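Local structure of negative regulator of ofd1 (Schizosaccharomyces pombe, 3QTM) at residues E31-D36 / S81-I86; D53-N58 / K67-A72; L121-A126 / F177-P182. The protein is required for correct translation termination, directly inhibits ofd1 and stabilises the N-terminal transcription factor domain of sre1, which activates hypoxic gene expression. All coordinates share one frame; numbering follows the deposited sequence.

Contact 1. Residues E31-D36 / S81-I86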
loop_
_atom_site.group_PDB
_atom_site.type_symbol
_atom_site.label_atom_id
_atom_site.label_comp_id
_atom_site.label_asym_id
_atom_site.label_seq_id
_atom_site.Cartn_x
_atom_site.Cartn_y
_atom_site.Cartn_z
ATOM N N GLU A 31 2.417 7.582 -15.482
ATOM C CA GLU A 31 3.168 6.800 -16.473
ATOM C C GLU A 31 4.600 7.314 -16.595
ATOM O O GLU A 31 5.548 6.530 -16.686
ATOM C CB GLU A 31 2.487 6.865 -17.848
ATOM C CG GLU A 31 1.105 6.232 -17.888
ATOM C CD GLU A 31 0.315 6.615 -19.137
ATOM O OE1 GLU A 31 0.896 7.254 -20.052
ATOM O OE2 GLU A 31 -0.891 6.281 -19.196
ATOM N N LYS A 32 4.746 8.635 -16.616
ATOM C CA LYS A 32 6.065 9.262 -16.639
ATOM C C LYS A 32 6.879 8.912 -15.391
ATOM O O LYS A 32 8.080 8.625 -15.476
ATOM C CB LYS A 32 5.940 10.777 -16.765
ATOM C CG LYS A 32 5.459 11.244 -18.136
ATOM C CD LYS A 32 6.470 10.900 -19.214
ATOM C CE LYS A 32 5.862 11.051 -20.598
ATOM N NZ LYS A 32 6.879 10.889 -21.662
ATOM N N LEU A 33 6.225 8.943 -14.235
ATOM C CA LEU A 33 6.895 8.590 -12.998
ATOM C C LEU A 33 7.444 7.166 -13.114
ATOM O O LEU A 33 8.608 6.904 -12.793
ATOM C CB LEU A 33 5.935 8.704 -11.817
ATOM C CG LEU A 33 6.550 8.393 -10.451
ATOM C CD1 LEU A 33 7.781 9.255 -10.238
ATOM C CD2 LEU A 33 5.534 8.612 -9.329
ATOM N N GLU A 34 6.601 6.257 -13.592
ATOM C CA GLU A 34 6.964 4.849 -13.745
ATOM C C GLU A 34 8.173 4.626 -14.659
ATOM O O GLU A 34 8.942 3.686 -14.460
ATOM C CB GLU A 34 5.774 4.067 -14.279
ATOM C CG GLU A 34 6.044 2.594 -14.500
ATOM C CD GLU A 34 4.800 1.850 -14.940
ATOM O OE1 GLU A 34 4.233 2.217 -15.989
ATOM O OE2 GLU A 34 4.389 0.902 -14.240
ATOM N N ASN A 35 8.323 5.484 -15.662
ATOM C CA ASN A 35 9.482 5.456 -16.536
ATOM C C ASN A 35 10.652 6.284 -16.018
ATOM O O ASN A 35 11.578 6.599 -16.766
ATOM C CB ASN A 35 9.095 5.932 -17.932
ATOM C CG ASN A 35 8.418 4.853 -18.732
ATOM O OD1 ASN A 35 7.239 4.968 -19.069
ATOM N ND2 ASN A 35 9.150 3.773 -19.019
ATOM N N ASP A 36 10.599 6.644 -14.741
ATOM C CA ASP A 36 11.673 7.409 -14.113
ATOM C C ASP A 36 11.933 8.749 -14.802
ATOM O O ASP A 36 13.055 9.255 -14.787
ATOM C CB ASP A 36 12.961 6.583 -14.056
ATOM C CG ASP A 36 12.750 5.224 -13.403
ATOM O OD1 ASP A 36 12.190 5.183 -12.282
ATOM O OD2 ASP A 36 13.141 4.199 -14.011
ATOM N N SER A 81 3.586 16.765 -3.415
ATOM C CA SER A 81 4.256 16.384 -2.174
ATOM C C SER A 81 5.190 15.182 -2.371
ATOM O O SER A 81 6.287 15.171 -1.847
ATOM C CB SER A 81 3.256 16.134 -1.027
ATOM O OG SER A 81 2.548 14.914 -1.187
ATOM N N GLU A 82 4.759 14.187 -3.141
ATOM C CA GLU A 82 5.569 12.991 -3.371
ATOM C C GLU A 82 6.865 13.331 -4.113
ATOM O O GLU A 82 7.914 12.758 -3.860
ATOM C CB GLU A 82 4.779 11.973 -4.191
ATOM C CG GLU A 82 5.567 10.703 -4.540
ATOM C CD GLU A 82 4.756 9.722 -5.383
ATOM O OE1 GLU A 82 3.643 10.089 -5.812
ATOM O OE2 GLU A 82 5.218 8.588 -5.621
ATOM N N LEU A 83 6.777 14.279 -5.031
ATOM C CA LEU A 83 7.895 14.616 -5.882
ATOM C C LEU A 83 8.460 15.959 -5.494
ATOM O O LEU A 83 9.093 16.635 -6.316
ATOM C CB LEU A 83 7.400 14.669 -7.324
ATOM C CG LEU A 83 6.680 13.390 -7.743
ATOM C CD1 LEU A 83 6.118 13.479 -9.162
ATOM C CD2 LEU A 83 7.635 12.211 -7.598
ATOM N N PHE A 84 8.212 16.361 -4.249
ATOM C CA PHE A 84 8.529 17.717 -3.799
ATOM C C PHE A 84 9.998 18.118 -3.962
ATOM O O PHE A 84 10.316 19.292 -4.142
ATOM C CB PHE A 84 8.104 17.925 -2.343
ATOM C CG PHE A 84 8.073 19.371 -1.934
ATOM C CD1 PHE A 84 7.098 20.227 -2.435
ATOM C CD2 PHE A 84 9.030 19.886 -1.078
ATOM C CE1 PHE A 84 7.066 21.557 -2.069
ATOM C CE2 PHE A 84 9.005 21.229 -0.711
ATOM C CZ PHE A 84 8.021 22.063 -1.207
ATOM N N GLU A 85 10.885 17.139 -3.894
ATOM C CA GLU A 85 12.310 17.407 -3.957
ATOM C C GLU A 85 12.672 18.074 -5.287
ATOM O O GLU A 85 13.524 18.954 -5.337
ATOM C CB GLU A 85 13.090 16.109 -3.767
ATOM C CG GLU A 85 14.586 16.241 -3.998
ATOM C CD GLU A 85 15.285 14.884 -4.071
ATOM O OE1 GLU A 85 14.831 14.011 -4.855
ATOM O OE2 GLU A 85 16.291 14.696 -3.345
ATOM N N ILE A 86 12.006 17.655 -6.357
ATOM C CA ILE A 86 12.182 18.260 -7.673
ATOM C C ILE A 86 11.199 19.403 -7.900
ATOM O O ILE A 86 11.569 20.451 -8.439
ATOM C CB ILE A 86 12.007 17.217 -8.797
ATOM C CG1 ILE A 86 13.080 16.134 -8.679
ATOM C CG2 ILE A 86 12.095 17.884 -10.179
ATOM C CD1 ILE A 86 14.480 16.704 -8.623
#
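Leu33 lies in the last turn of helix 15-34, within the Schellman motif that ends it, and meets Glu82 and Leu83 where helix 67-82 gives out. The setting is the all-helical, tetratricopeptide-repeat-like part of the protein, and the contact joins the C-terminal ends of two of its helices. In the Schellman motif Asp36 takes the C-prime place with a positive phi of 59°, and its N binds Leu33 O at 2.8 Å. Leu33 aims its side chain at the other segment and splits its two methyls between the two partners. CD1 meets Leu83 CD2 at 4.0 Å, the two leucine side chains crossing at a slant. CD2 lies 3.7 Å from Glu82 OE2, an approach of a methyl to a carboxylate oxygen rather than a polar bond. Glu82 comes from the opposite direction on an extended chain, with CG anti to its backbone N (chi1 177°). Its carboxylate is held by two arginines: OE2 forms a salt bridge with Arg186 and OE1 one with Arg30 of helix 15-34, which ties the two helices together beside the leucine and probably fixes the group while the methyl rests against it. Leu83 is the residue at which helical geometry breaks off and also the N-cap of the short helix 84-87; Ile86 N returns to Leu83 O at 3.1 Å. Only 108 Å² is buried between the segments, a modest surface contact. Around it, helix 38-58 receives Lys32 on Ala40 and Leu44, Leu83 on Ser41 and Ile86 on Asp39, while Ser81 and Phe84 face helix 97-110. Glu34 OE2 reaches across to the hydroxyl of Tyr231, a hydrogen bond to helix 229-254.

Contact 2. Residues D53-N58 / K67-A72. With SO4 (sulfate ion), chain C.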
loop_
_atom_site.group_PDB
_atom_site.type_symbol
_atom_site.label_atom_id
_atom_site.label_comp_id
_atom_site.label_asym_id
_atom_site.label_seq_id
_atom_site.Cartn_x
_atom_site.Cartn_y
_atom_site.Cartn_z
ATOM N N ASP A 53 -7.830 24.522 -11.832
ATOM C CA ASP A 53 -8.124 25.915 -11.517
ATOM C C ASP A 53 -8.941 26.553 -12.639
ATOM O O ASP A 53 -9.867 27.327 -12.385
ATOM C CB ASP A 53 -6.838 26.721 -11.277
ATOM C CG ASP A 53 -6.216 26.440 -9.902
ATOM O OD1 ASP A 53 -6.930 25.909 -9.018
ATOM O OD2 ASP A 53 -5.015 26.743 -9.711
ATOM N N ARG A 54 -8.596 26.225 -13.880
ATOM C CA ARG A 54 -9.309 26.783 -15.022
ATOM C C ARG A 54 -10.756 26.299 -14.995
ATOM O O ARG A 54 -11.683 27.066 -15.263
ATOM C CB ARG A 54 -8.640 26.397 -16.348
ATOM C CG ARG A 54 -9.193 27.165 -17.565
ATOM C CD ARG A 54 -8.449 26.817 -18.864
ATOM N NE ARG A 54 -6.998 26.822 -18.672
ATOM C CZ ARG A 54 -6.213 27.875 -18.869
ATOM N NH1 ARG A 54 -6.730 29.027 -19.280
ATOM N NH2 ARG A 54 -4.904 27.781 -18.653
ATOM N N ILE A 55 -10.948 25.028 -14.664
ATOM C CA ILE A 55 -12.299 24.480 -14.594
ATOM C C ILE A 55 -13.106 25.192 -13.508
ATOM O O ILE A 55 -14.275 25.516 -13.708
ATOM C CB ILE A 55 -12.282 22.965 -14.373
ATOM C CG1 ILE A 55 -11.759 22.266 -15.633
ATOM C CG2 ILE A 55 -13.666 22.456 -14.019
ATOM C CD1 ILE A 55 -11.487 20.786 -15.443
ATOM N N LEU A 56 -12.477 25.467 -12.368
ATOM C CA LEU A 56 -13.157 26.207 -11.306
ATOM C C LEU A 56 -13.548 27.621 -11.749
ATOM O O LEU A 56 -14.592 28.123 -11.361
ATOM C CB LEU A 56 -12.311 26.252 -10.031
ATOM C CG LEU A 56 -12.357 24.946 -9.235
ATOM C CD1 LEU A 56 -11.143 24.808 -8.302
ATOM C CD2 LEU A 56 -13.667 24.859 -8.459
ATOM N N ARG A 57 -12.709 28.256 -12.562
ATOM C CA ARG A 57 -12.974 29.609 -13.035
ATOM C C ARG A 57 -14.136 29.660 -14.027
ATOM O O ARG A 57 -14.891 30.619 -14.045
ATOM C CB ARG A 57 -11.733 30.205 -13.704
ATOM C CG ARG A 57 -10.670 30.679 -12.734
ATOM C CD ARG A 57 -9.692 31.640 -13.416
ATOM N NE ARG A 57 -9.032 31.027 -14.559
ATOM C CZ ARG A 57 -7.937 30.274 -14.479
ATOM N NH1 ARG A 57 -7.372 30.032 -13.302
ATOM N NH2 ARG A 57 -7.408 29.757 -15.583
ATOM N N ASN A 58 -14.269 28.626 -14.846
ATOM C CA ASN A 58 -15.197 28.657 -15.971
ATOM C C ASN A 58 -16.524 27.923 -15.775
ATOM O O ASN A 58 -17.415 28.056 -16.597
ATOM C CB ASN A 58 -14.522 28.099 -17.221
ATOM C CG ASN A 58 -13.307 28.904 -17.644
ATOM O OD1 ASN A 58 -12.361 28.357 -18.199
ATOM N ND2 ASN A 58 -13.329 30.202 -17.386
ATOM N N LYS A 67 -17.552 14.743 -7.362
ATOM C CA LYS A 67 -16.513 14.231 -6.490
ATOM C C LYS A 67 -15.237 13.883 -7.273
ATOM O O LYS A 67 -14.136 14.089 -6.767
ATOM C CB LYS A 67 -17.014 13.008 -5.738
ATOM C CG LYS A 67 -18.165 13.286 -4.761
ATOM C CD LYS A 67 -18.344 12.107 -3.805
ATOM C CE LYS A 67 -19.463 12.353 -2.800
ATOM N NZ LYS A 67 -20.773 12.427 -3.487
ATOM N N ASP A 68 -15.393 13.350 -8.488
ATOM C CA ASP A 68 -14.246 12.972 -9.322
ATOM C C ASP A 68 -13.366 14.157 -9.689
ATOM O O ASP A 68 -12.172 13.996 -9.886
ATOM C CB ASP A 68 -14.698 12.275 -10.613
ATOM C CG ASP A 68 -15.126 10.837 -10.383
ATOM O OD1 ASP A 68 -14.926 10.328 -9.253
ATOM O OD2 ASP A 68 -15.655 10.218 -11.336
ATOM N N PHE A 69 -13.955 15.343 -9.810
ATOM C CA PHE A 69 -13.148 16.540 -10.022
ATOM C C PHE A 69 -12.232 16.799 -8.819
ATOM O O PHE A 69 -11.023 17.000 -8.974
ATOM C CB PHE A 69 -14.008 17.777 -10.300
ATOM C CG PHE A 69 -13.236 19.087 -10.166
ATOM C CD1 PHE A 69 -12.479 19.572 -11.214
ATOM C CD2 PHE A 69 -13.259 19.806 -8.986
ATOM C CE1 PHE A 69 -11.757 20.751 -11.090
ATOM C CE2 PHE A 69 -12.539 20.997 -8.854
ATOM C CZ PHE A 69 -11.783 21.463 -9.902
ATOM N N HIS A 70 -12.800 16.794 -7.618
ATOM C CA HIS A 70 -11.990 17.093 -6.431
ATOM C C HIS A 70 -10.974 15.976 -6.162
ATOM O O HIS A 70 -9.894 16.237 -5.633
ATOM C CB HIS A 70 -12.867 17.321 -5.197
ATOM C CG HIS A 70 -13.898 18.386 -5.381
ATOM N ND1 HIS A 70 -13.618 19.727 -5.231
ATOM C CD2 HIS A 70 -15.212 18.307 -5.708
ATOM C CE1 HIS A 70 -14.710 20.430 -5.470
ATOM N NE2 HIS A 70 -15.692 19.592 -5.751
ATOM N N ALA A 71 -11.328 14.740 -6.532
ATOM C CA ALA A 71 -10.423 13.606 -6.393
ATOM C C ALA A 71 -9.183 13.780 -7.263
ATOM O O ALA A 71 -8.080 13.524 -6.806
ATOM C CB ALA A 71 -11.134 12.306 -6.735
ATOM N N ALA A 72 -9.365 14.201 -8.521
ATOM C CA ALA A 72 -8.228 14.396 -9.418
ATOM C C ALA A 72 -7.350 15.544 -8.936
ATOM O O ALA A 72 -6.128 15.472 -8.980
ATOM C CB ALA A 72 -8.698 14.667 -10.834
HETATM S S SO4 C . -9.138 31.166 -18.667
HETATM O O1 SO4 C . -10.101 31.131 -17.560
HETATM O O2 SO4 C . -9.212 29.919 -19.434
HETATM O O3 SO4 C . -9.462 32.271 -19.570
HETATM O O4 SO4 C . -7.783 31.352 -18.144
#
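Phe69 extends its ring from helix 67-82 toward helix 38-58, where Ile55 and Leu56 receive its outer end. With CG anti to the backbone N (chi1 165°), the ring is carried toward helix 38-58 and meets both residues obliquely. Leu56 holds the far corner: its CG is 3.6 Å from Phe69 CZ, and its CD1 lies in the ring plane, beyond the edge, 3.8 Å from the same CZ. Ile55 takes the neighbouring corner with its CG2, 3.9 Å from Phe69 CE1, the two side chains sliding past each other in opposite directions. Ring atom CD2 of Phe69 lies over the centre of the His70 imidazole, whose ND1 is hydrogen-bonded to Arg107. Two consecutive helices joined by a short non-helical link thus form a helical hairpin, as expected of a tetratricopeptide-repeat fold, with Phe69 bridging them. Cutting this side chain back to an alanine is likely to open a gap between the two helices and leave Ile55 and Leu56 without their aromatic partner.

Other side chains of helix 38-58 hold a sulfate, probably from the crystallisation liquor. Arg54 NH1 donates to sulfate O2 at 2.6 Å, at the guanidinium edge. Arg57 uses two groups: NE binds sulfate O1 at 3.2 Å, nearly straight at 168°, and NH2 binds sulfate O4 at 3.0 Å. Asn58 ND2 adds a weak bond to sulfate O1.

Contact 3. Residues L121-A126 / F177-P182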
loop_
_atom_site.group_PDB
_atom_site.type_symbol
_atom_site.label_atom_id
_atom_site.label_comp_id
_atom_site.label_asym_id
_atom_site.label_seq_id
_atom_site.Cartn_x
_atom_site.Cartn_y
_atom_site.Cartn_z
ATOM N N LEU A 121 -12.730 9.626 -4.887
ATOM C CA LEU A 121 -12.557 10.588 -3.811
ATOM C C LEU A 121 -12.104 9.878 -2.542
ATOM O O LEU A 121 -11.208 10.363 -1.841
ATOM C CB LEU A 121 -13.848 11.376 -3.545
ATOM C CG LEU A 121 -13.625 12.576 -2.612
ATOM C CD1 LEU A 121 -12.803 13.672 -3.343
ATOM C CD2 LEU A 121 -14.934 13.136 -2.043
ATOM N N PHE A 122 -12.714 8.727 -2.266
ATOM C CA PHE A 122 -12.379 7.962 -1.069
ATOM C C PHE A 122 -10.923 7.532 -1.123
ATOM O O PHE A 122 -10.227 7.555 -0.107
ATOM C CB PHE A 122 -13.305 6.753 -0.900
ATOM C CG PHE A 122 -14.657 7.097 -0.304
ATOM C CD1 PHE A 122 -15.086 8.417 -0.235
ATOM C CD2 PHE A 122 -15.506 6.096 0.148
ATOM C CE1 PHE A 122 -16.320 8.736 0.303
ATOM C CE2 PHE A 122 -16.753 6.400 0.681
ATOM C CZ PHE A 122 -17.160 7.725 0.763
ATOM N N LEU A 123 -10.460 7.170 -2.317
ATOM C CA LEU A 123 -9.080 6.740 -2.488
ATOM C C LEU A 123 -8.130 7.919 -2.277
ATOM O O LEU A 123 -7.121 7.778 -1.590
ATOM C CB LEU A 123 -8.857 6.074 -3.856
ATOM C CG LEU A 123 -7.434 5.623 -4.246
ATOM C CD1 LEU A 123 -6.897 4.530 -3.322
ATOM C CD2 LEU A 123 -7.376 5.146 -5.700
ATOM N N ALA A 124 -8.463 9.073 -2.854
ATOM C CA ALA A 124 -7.658 10.289 -2.688
ATOM C C ALA A 124 -7.561 10.706 -1.224
ATOM O O ALA A 124 -6.502 11.133 -0.752
ATOM C CB ALA A 124 -8.250 11.441 -3.509
ATOM N N LEU A 125 -8.682 10.601 -0.515
ATOM C CA LEU A 125 -8.725 10.926 0.902
ATOM C C LEU A 125 -7.814 9.987 1.688
ATOM O O LEU A 125 -6.978 10.438 2.469
ATOM C CB LEU A 125 -10.151 10.803 1.445
ATOM C CG LEU A 125 -11.095 11.963 1.165
ATOM C CD1 LEU A 125 -12.555 11.502 1.306
ATOM C CD2 LEU A 125 -10.777 13.140 2.101
ATOM N N ALA A 126 -7.977 8.682 1.484
ATOM C CA ALA A 126 -7.163 7.708 2.203
ATOM C C ALA A 126 -5.670 7.925 1.945
ATOM O O ALA A 126 -4.869 7.947 2.892
ATOM C CB ALA A 126 -7.566 6.303 1.824
ATOM N N PHE A 177 -12.263 0.165 -10.255
ATOM C CA PHE A 177 -12.162 1.433 -10.976
ATOM C C PHE A 177 -10.679 1.704 -11.217
ATOM O O PHE A 177 -9.828 1.319 -10.404
ATOM C CB PHE A 177 -12.846 2.575 -10.209
ATOM C CG PHE A 177 -12.282 2.817 -8.822
ATOM C CD1 PHE A 177 -11.404 3.865 -8.584
ATOM C CD2 PHE A 177 -12.644 2.002 -7.755
ATOM C CE1 PHE A 177 -10.881 4.087 -7.301
ATOM C CE2 PHE A 177 -12.126 2.221 -6.482
ATOM C CZ PHE A 177 -11.244 3.266 -6.256
ATOM N N ASP A 178 -10.349 2.339 -12.337
ATOM C CA ASP A 178 -8.957 2.309 -12.785
ATOM C C ASP A 178 -7.986 3.287 -12.123
ATOM O O ASP A 178 -6.812 3.293 -12.462
ATOM C CB ASP A 178 -8.844 2.371 -14.318
ATOM C CG ASP A 178 -9.360 3.671 -14.900
ATOM O OD1 ASP A 178 -9.481 4.670 -14.154
ATOM O OD2 ASP A 178 -9.641 3.689 -16.118
ATOM N N ALA A 179 -8.456 4.109 -11.188
ATOM C CA ALA A 179 -7.528 4.864 -10.347
ATOM C C ALA A 179 -6.941 3.948 -9.278
ATOM O O ALA A 179 -5.949 4.300 -8.642
ATOM C CB ALA A 179 -8.216 6.049 -9.687
ATOM N N LEU A 180 -7.573 2.786 -9.072
ATOM C CA LEU A 180 -7.134 1.827 -8.056
ATOM C C LEU A 180 -6.074 0.886 -8.622
ATOM O O LEU A 180 -6.371 -0.244 -8.992
ATOM C CB LEU A 180 -8.320 1.018 -7.508
ATOM C CG LEU A 180 -8.069 0.172 -6.245
ATOM C CD1 LEU A 180 -8.027 1.040 -4.982
ATOM C CD2 LEU A 180 -9.111 -0.932 -6.084
ATOM N N THR A 181 -4.837 1.360 -8.677
ATOM C CA THR A 181 -3.717 0.576 -9.187
ATOM C C THR A 181 -2.776 0.198 -8.052
ATOM O O THR A 181 -2.824 0.812 -6.975
ATOM C CB THR A 181 -2.888 1.409 -10.165
ATOM O OG1 THR A 181 -2.354 2.540 -9.468
ATOM C CG2 THR A 181 -3.753 1.903 -11.352
ATOM N N PRO A 182 -1.890 -0.789 -8.293
ATOM C CA PRO A 182 -0.870 -1.112 -7.289
ATOM C C PRO A 182 -0.050 0.110 -6.872
ATOM O O PRO A 182 0.295 0.247 -5.691
ATOM C CB PRO A 182 0.006 -2.142 -8.006
ATOM C CG PRO A 182 -0.945 -2.823 -8.932
ATOM C CD PRO A 182 -1.857 -1.734 -9.425
#
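The carbonyl oxygen of Ala179 accepts a hydrogen bond from Ser184 OG and a weak one from Thr181 N (3.1 Å), and is also touched by Leu123 CD2 at 3.4 Å. The bond from Thr181 spans an inverse gamma turn centred on Leu180. It overlaps a type I beta turn from Phe177 to Leu180, in which Leu180 N binds Phe177 O at 3.0 Å. These tight turns bring three side chains of an irregular segment to one place, and all three touch Leu123 of helix 119-142. The leucine, with CG anti to its backbone N (chi1 177°), points straight at the segment and divides its methyls between the partners. CD2 meets Phe177 CE1 at 4.0 Å, approaching the ring obliquely, and also lies 4.2 Å from Ala179 CB. CD1 meets Leu180 CD1 at 4.0 Å, the two leucine side chains set aslant to each other. Phe177 has its CG between the backbone N and the carbonyl carbon (chi1 59°), which folds the ring back over its own turn, where Leu180 CB rests on one face, off toward the rim. The side-chain contacts across the segments are apolar, no hydrogen bond crosses between them, and Leu123 supplies more than half of the 142 Å² they bury. A salt bridge from Asp178 OD1 to Arg120 also ties this turn to helix 119-142. The arrangement seats the loop between helices 151-170 and 188-197 on the first turns of helix 119-142. On other flanks of that helix, Phe122 packs edge-to-face with Tyr165 of helix 151-170, and Leu121 rests on Lys67, His70 and Ala71 of helix 67-82.

From the N terminus, the chain runs through helix 15-34, turns at residues 31-36, and continues into helix 38-58. Contact 2 closes the small loop between that helix and helix 67-82. The latter then runs on to residues 81-86, where contact 1 closes a larger loop in which contact 2 is nested. Contact 3 follows in series, joining helix 119-142 to the loop that comes after helix 151-170. Contacts 1 and 2 share helix 67-82 but do not touch, their centres about 22 Å apart. Contacts 2 and 3 meet directly, with Ala71 CB 3.6 Å from Leu121 N, so helix 67-82 lies between helix 38-58 and helix 119-142 and touches both.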